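Local coordinates for protein mitochondrial edited mRNA stability factor 1 (Trypanosoma brucei, PDB 6NL1) that is probably a Nudix-family enzyme that processes the 5' ends of mitochondrial mRNAs, with a name that implies a role in edited-mRNA stability, at residues G204-L209 / V294-S299; L218-I223 / L311-N316. One frame throughout, in Å; residues are numbered along the deposited sequence.

Contact 1 of 2, residues G204-L209 / V294-S299; sequences GIFRRL and VAEVPS. With SO4 (sulfate ion), chain D.
Gly204 to Phe206 pair in parallel with Val294 to Glu296, the strand axes 4.7 Å apart and 31° askew, through the bonds Ala295 N to Gly204 O, Phe206 N to Ala295 O and Val297 N to Phe206 O. Ile205, Ala295 and Val297 meet on one side of this pair. CG2 of Ile205 lies 3.6 Å from CG2 of Val297, and the two side chains cross at about a right angle. On the other face the Phe206 ring receives Glu296 CB in a CH-pi contact, 3.9 Å from the ring centroid. Val294 CB sits at the ring edge. Glu296 CG is anti to the backbone N (chi1 179°) and the chain continues extended, which brings the carboxylate to Arg208. Arg208 NE forms a salt bridge with Glu296 OE1 at 3.1 Å, meeting it from above the carboxylate plane. One water joins Arg208 N, Glu296 OE2 and Val297 O. Arg207 reaches along Ser299 with an extended chain. Its NH1 donates to Ser299 O at 2.9 Å, in the guanidinium plane, and to sulfate O3. NH2 also binds sulfate O4 and forms a salt bridge with Glu216. The sulfate probably comes from crystallisation. Both strands carry a GDP-binding residue, Arg202 and Tyr292, seen in another structure. In the mixed Nudix sheet, strand 200-207 lies between 290-296 and 216-223. Trp345 of strand 343-346 packs on Ile205 and Val297, and strand 272-277 flanks Val294.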
loop_
_atom_site.group_PDB
_atom_site.type_symbol
_atom_site.label_atom_id
_atom_site.label_comp_id
_atom_site.label_asym_id
_atom_site.label_seq_id
_atom_site.Cartn_x
_atom_site.Cartn_y
_atom_site.Cartn_z
ATOM N N GLY A 204 -10.623 3.973 -8.566
ATOM C CA GLY A 204 -11.459 5.135 -8.355
ATOM C C GLY A 204 -12.867 4.943 -8.898
ATOM O O GLY A 204 -13.151 5.193 -10.077
ATOM N N ILE A 205 -13.752 4.485 -8.024
ATOM C CA ILE A 205 -15.169 4.414 -8.318
ATOM C C ILE A 205 -15.743 5.819 -8.250
ATOM O O ILE A 205 -15.478 6.550 -7.293
ATOM C CB ILE A 205 -15.874 3.511 -7.288
ATOM C CG1 ILE A 205 -15.487 2.054 -7.530
ATOM C CG2 ILE A 205 -17.366 3.647 -7.395
ATOM C CD1 ILE A 205 -16.080 1.480 -8.803
ATOM N N PHE A 206 -16.498 6.211 -9.273
ATOM C CA PHE A 206 -17.087 7.550 -9.292
ATOM C C PHE A 206 -18.532 7.520 -9.779
ATOM O O PHE A 206 -18.951 6.605 -10.487
ATOM C CB PHE A 206 -16.246 8.534 -10.135
ATOM C CG PHE A 206 -16.335 8.301 -11.638
ATOM C CD1 PHE A 206 -15.431 7.460 -12.286
ATOM C CD2 PHE A 206 -17.318 8.925 -12.398
ATOM C CE1 PHE A 206 -15.507 7.244 -13.668
ATOM C CE2 PHE A 206 -17.400 8.719 -13.781
ATOM C CZ PHE A 206 -16.500 7.873 -14.414
ATOM N N ARG A 207 -19.305 8.517 -9.373
ATOM C CA ARG A 207 -20.652 8.673 -9.902
ATOM C C ARG A 207 -20.787 10.083 -10.470
ATOM O O ARG A 207 -20.084 11.006 -10.050
ATOM C CB ARG A 207 -21.706 8.418 -8.817
ATOM C CG ARG A 207 -21.720 9.466 -7.699
ATOM C CD ARG A 207 -22.852 9.212 -6.709
ATOM N NE ARG A 207 -22.869 10.208 -5.641
ATOM C CZ ARG A 207 -23.743 10.212 -4.639
ATOM N NH1 ARG A 207 -24.679 9.273 -4.563
ATOM N NH2 ARG A 207 -23.686 11.156 -3.710
ATOM N N ARG A 208 -21.685 10.243 -11.430
ATOM C CA ARG A 208 -21.946 11.557 -12.009
ATOM C C ARG A 208 -23.215 12.149 -11.411
ATOM O O ARG A 208 -24.227 11.468 -11.280
ATOM C CB ARG A 208 -22.096 11.445 -13.523
ATOM C CG ARG A 208 -20.891 10.837 -14.224
ATOM C CD ARG A 208 -21.022 10.947 -15.744
ATOM N NE ARG A 208 -19.928 10.267 -16.431
ATOM C CZ ARG A 208 -18.739 10.812 -16.679
ATOM N NH1 ARG A 208 -18.472 12.064 -16.304
ATOM N NH2 ARG A 208 -17.811 10.100 -17.301
ATOM N N LEU A 209 -23.155 13.412 -11.025
ATOM C CA LEU A 209 -24.346 14.101 -10.556
ATOM C C LEU A 209 -24.950 14.896 -11.709
ATOM O O LEU A 209 -24.222 15.450 -12.543
ATOM C CB LEU A 209 -24.010 15.005 -9.374
ATOM N N VAL A 294 -10.198 3.935 -13.109
ATOM C CA VAL A 294 -11.488 4.561 -12.832
ATOM C C VAL A 294 -12.615 3.675 -13.321
ATOM O O VAL A 294 -12.449 2.910 -14.275
ATOM C CB VAL A 294 -11.645 5.950 -13.493
ATOM C CG1 VAL A 294 -10.600 6.927 -12.960
ATOM C CG2 VAL A 294 -11.604 5.836 -15.022
ATOM N N ALA A 295 -13.764 3.778 -12.663
ATOM C CA ALA A 295 -14.968 3.105 -13.134
ATOM C C ALA A 295 -16.189 3.863 -12.645
ATOM O O ALA A 295 -16.259 4.272 -11.478
ATOM C CB ALA A 295 -15.010 1.662 -12.651
ATOM N N GLU A 296 -17.149 4.058 -13.540
ATOM C CA GLU A 296 -18.386 4.716 -13.170
ATOM C C GLU A 296 -19.374 3.692 -12.632
ATOM O O GLU A 296 -19.490 2.592 -13.168
ATOM C CB GLU A 296 -18.998 5.459 -14.362
ATOM C CG GLU A 296 -20.315 6.133 -14.002
ATOM C CD GLU A 296 -20.873 7.027 -15.094
ATOM O OE1 GLU A 296 -20.229 7.192 -16.155
ATOM O OE2 GLU A 296 -21.972 7.571 -14.874
ATOM N N VAL A 297 -20.064 4.054 -11.557
ATOM C CA VAL A 297 -21.201 3.279 -11.071
ATOM C C VAL A 297 -22.457 4.159 -11.053
ATOM O O VAL A 297 -22.363 5.394 -11.071
ATOM C CB VAL A 297 -20.939 2.705 -9.661
ATOM C CG1 VAL A 297 -19.767 1.748 -9.700
ATOM C CG2 VAL A 297 -20.695 3.831 -8.650
ATOM N N PRO A 298 -23.643 3.534 -11.043
ATOM C CA PRO A 298 -24.837 4.384 -10.954
ATOM C C PRO A 298 -24.861 5.127 -9.617
ATOM O O PRO A 298 -24.344 4.627 -8.616
ATOM C CB PRO A 298 -26.005 3.391 -11.089
ATOM C CG PRO A 298 -25.426 2.034 -10.919
ATOM C CD PRO A 298 -23.967 2.113 -11.263
ATOM N N SER A 299 -25.433 6.324 -9.609
ATOM C CA SER A 299 -25.340 7.194 -8.438
ATOM C C SER A 299 -26.041 6.620 -7.208
ATOM O O SER A 299 -25.695 6.961 -6.078
ATOM C CB SER A 299 -25.879 8.593 -8.756
ATOM O OG SER A 299 -27.257 8.537 -9.062
HETATM S S SO4 D . -26.544 10.083 -1.358
HETATM O O1 SO4 D . -27.768 10.124 -0.558
HETATM O O2 SO4 D . -25.471 9.449 -0.585
HETATM O O3 SO4 D . -26.800 9.313 -2.574
HETATM O O4 SO4 D . -26.175 11.450 -1.717
HETATM O O HOH W 1 -22.918 7.846 -12.419
HETATM O O HOH W 2 -17.882 6.884 -17.809
#

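Contact 2 of 2, residues L218-I223 / L311-N316; sequences LMLRRI and LQYMRN
Met314 and Arg221 lie side by side and point the same way. The sulfur SD of Met314 sits over one face of the Arg221 guanidinium, 3.3 Å above its plane and offset toward the rim. Its nearest atom there is Arg221 NH1, at 3.4 Å. Arg221 bends at chi3 (72°), which brings its guanidinium alongside the sulfur. The charged end of Arg221 has further partners: NH1 forms a salt bridge with Asp330, and Trp333 makes a cation-pi contact.

Tyr313 approaches from another side. Its ring lies obliquely against the strand, with CD2 4.0 Å from Leu220 CD2 and CE2 3.9 Å from Arg222 CG. The aliphatic CB and CG of Arg222 touch the ring, while its guanidinium turns away. The hydroxyl of Tyr313 is hydrogen-bonded to Glu261 of helix 250-262, and NE of Arg222 to Asn224.

The arrangement is a single beta bridge, Arg222 with Tyr313, between a strand of the Nudix sheet and an irregular loop. Met314 N donates to Arg221 O at 2.9 Å, and Ile223 N donates to Gln312 O at 2.7 Å. These bonds hold the loop beside the end of strand 216-223.

Ile223 packs at the margin, its CG1 4.1 Å from Met314 CG. One water links Ile223 O to Gln312 OE1. Another accepts from Arg221 N and donates to Met314 O. The side chain of Arg222 comes within about 4 Å of that of Arg202, a residue that binds GDP in another structure of this protein.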
loop_
_atom_site.group_PDB
_atom_site.type_symbol
_atom_site.label_atom_id
_atom_site.label_comp_id
_atom_site.label_asym_id
_atom_site.label_seq_id
_atom_site.Cartn_x
_atom_site.Cartn_y
_atom_site.Cartn_z
ATOM N N LEU A 218 -15.840 7.752 -4.490
ATOM C CA LEU A 218 -16.054 6.979 -3.272
ATOM C C LEU A 218 -14.762 6.925 -2.458
ATOM O O LEU A 218 -13.717 6.545 -2.974
ATOM C CB LEU A 218 -16.496 5.561 -3.624
ATOM C CG LEU A 218 -17.021 4.716 -2.467
ATOM C CD1 LEU A 218 -18.303 5.331 -1.938
ATOM C CD2 LEU A 218 -17.258 3.281 -2.915
ATOM N N MET A 219 -14.833 7.300 -1.186
ATOM C CA MET A 219 -13.650 7.297 -0.339
ATOM C C MET A 219 -13.871 6.603 1.011
ATOM O O MET A 219 -14.992 6.558 1.515
ATOM C CB MET A 219 -13.176 8.733 -0.120
ATOM C CG MET A 219 -12.919 9.461 -1.440
ATOM S SD MET A 219 -11.817 10.852 -1.250
ATOM C CE MET A 219 -12.502 11.633 0.191
ATOM N N LEU A 220 -12.789 6.068 1.578
ATOM C CA LEU A 220 -12.809 5.441 2.896
ATOM C C LEU A 220 -11.699 6.053 3.732
ATOM O O LEU A 220 -10.807 6.709 3.202
ATOM C CB LEU A 220 -12.524 3.936 2.805
ATOM C CG LEU A 220 -13.420 3.006 1.992
ATOM C CD1 LEU A 220 -12.824 2.791 0.614
ATOM C CD2 LEU A 220 -13.586 1.665 2.723
ATOM N N ARG A 221 -11.742 5.811 5.039
ATOM C CA ARG A 221 -10.656 6.222 5.918
ATOM C C ARG A 221 -10.127 5.011 6.672
ATOM O O ARG A 221 -10.810 4.451 7.522
ATOM C CB ARG A 221 -11.131 7.311 6.878
ATOM C CG ARG A 221 -11.545 8.604 6.147
ATOM C CD ARG A 221 -11.897 9.711 7.120
ATOM N NE ARG A 221 -10.716 10.258 7.789
ATOM C CZ ARG A 221 -10.789 11.038 8.864
ATOM N NH1 ARG A 221 -11.978 11.354 9.370
ATOM N NH2 ARG A 221 -9.691 11.505 9.429
ATOM N N ARG A 222 -8.913 4.600 6.332
ATOM C CA ARG A 222 -8.317 3.415 6.913
ATOM C C ARG A 222 -7.507 3.786 8.148
ATOM O O ARG A 222 -6.680 4.700 8.118
ATOM C CB ARG A 222 -7.414 2.725 5.887
ATOM C CG ARG A 222 -6.814 1.385 6.349
ATOM C CD ARG A 222 -5.719 0.939 5.382
ATOM N NE ARG A 222 -4.649 1.937 5.319
ATOM C CZ ARG A 222 -3.900 2.187 4.246
ATOM N NH1 ARG A 222 -4.087 1.515 3.112
ATOM N NH2 ARG A 222 -2.960 3.122 4.304
ATOM N N ILE A 223 -7.739 3.061 9.231
ATOM C CA ILE A 223 -7.004 3.273 10.468
ATOM C C ILE A 223 -5.737 2.447 10.377
ATOM O O ILE A 223 -5.792 1.241 10.172
ATOM C CB ILE A 223 -7.847 2.840 11.673
ATOM C CG1 ILE A 223 -9.168 3.618 11.682
ATOM C CG2 ILE A 223 -7.055 3.000 13.000
ATOM C CD1 ILE A 223 -10.199 3.092 12.696
ATOM N N LEU A 311 -12.735 -3.678 10.828
ATOM C CA LEU A 311 -12.397 -2.880 12.017
ATOM C C LEU A 311 -11.155 -2.019 11.806
ATOM O O LEU A 311 -10.825 -1.171 12.632
ATOM C CB LEU A 311 -12.215 -3.769 13.255
ATOM C CG LEU A 311 -13.489 -4.417 13.809
ATOM C CD1 LEU A 311 -13.155 -5.457 14.874
ATOM C CD2 LEU A 311 -14.472 -3.364 14.339
ATOM N N GLN A 312 -10.467 -2.246 10.694
ATOM C CA GLN A 312 -9.361 -1.384 10.315
ATOM C C GLN A 312 -9.814 -0.106 9.603
ATOM O O GLN A 312 -8.984 0.641 9.105
ATOM C CB GLN A 312 -8.373 -2.154 9.438
ATOM C CG GLN A 312 -7.584 -3.210 10.221
ATOM C CD GLN A 312 -6.563 -3.941 9.366
ATOM O OE1 GLN A 312 -6.071 -3.411 8.361
ATOM N NE2 GLN A 312 -6.247 -5.174 9.758
ATOM N N TYR A 313 -11.122 0.145 9.554
ATOM C CA TYR A 313 -11.638 1.334 8.870
ATOM C C TYR A 313 -12.519 2.132 9.816
ATOM O O TYR A 313 -13.166 1.554 10.675
ATOM C CB TYR A 313 -12.433 0.938 7.617
ATOM C CG TYR A 313 -11.601 0.188 6.616
ATOM C CD1 TYR A 313 -11.449 -1.187 6.719
ATOM C CD2 TYR A 313 -10.947 0.853 5.579
ATOM C CE1 TYR A 313 -10.676 -1.890 5.820
ATOM C CE2 TYR A 313 -10.160 0.149 4.666
ATOM C CZ TYR A 313 -10.030 -1.227 4.803
ATOM O OH TYR A 313 -9.269 -1.951 3.920
ATOM N N MET A 314 -12.556 3.455 9.663
ATOM C CA MET A 314 -13.469 4.252 10.483
ATOM C C MET A 314 -14.893 3.852 10.179
ATOM O O MET A 314 -15.313 3.842 9.018
ATOM C CB MET A 314 -13.312 5.749 10.232
ATOM C CG MET A 314 -12.063 6.359 10.783
ATOM S SD MET A 314 -12.088 8.168 10.599
ATOM C CE MET A 314 -13.323 8.620 11.832
ATOM N N ARG A 315 -15.640 3.530 11.228
ATOM C CA ARG A 315 -17.042 3.145 11.099
ATOM C C ARG A 315 -17.731 3.463 12.413
ATOM O O ARG A 315 -17.080 3.495 13.451
ATOM C CB ARG A 315 -17.165 1.643 10.788
ATOM C CG ARG A 315 -16.698 1.259 9.377
ATOM C CD ARG A 315 -16.751 -0.252 9.123
ATOM N NE ARG A 315 -18.097 -0.798 9.326
ATOM C CZ ARG A 315 -18.515 -1.353 10.462
ATOM N NH1 ARG A 315 -17.692 -1.446 11.500
ATOM N NH2 ARG A 315 -19.753 -1.821 10.559
ATOM N N ASN A 316 -19.042 3.691 12.373
ATOM C CA ASN A 316 -19.820 3.914 13.591
ATOM C C ASN A 316 -19.216 4.942 14.551
ATOM O O ASN A 316 -19.183 4.721 15.756
ATOM C CB ASN A 316 -20.016 2.585 14.335
ATOM C CG ASN A 316 -20.847 1.601 13.550
ATOM O OD1 ASN A 316 -21.907 1.944 13.040
ATOM N ND2 ASN A 316 -20.358 0.371 13.431
HETATM O O HOH W 3 -13.691 4.108 6.462
HETATM O O HOH W 4 -5.119 -0.940 8.642
#

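After the N-terminal antiparallel sheet, the chain lays down 204-209, then turns back into 218-223. Contact 1 closes when it returns at 294-299, after helix 250-262 and strand 272-277. Contact 2 closes later, when the loop following strand 290-296 brings 311-316 back to 218-223. The segments alternate along the chain, so the two loops cross. Their centres are 19 Å apart, yet the contacts touch, with a probable hydrogen bond from Leu218 N to Ile205 O at 3.1 Å. Both reach the same mixed sheet. Contact 1 joins 200-207 to 290-296. Contact 2 ties the loop ahead of helix 319-322 to strand 216-223.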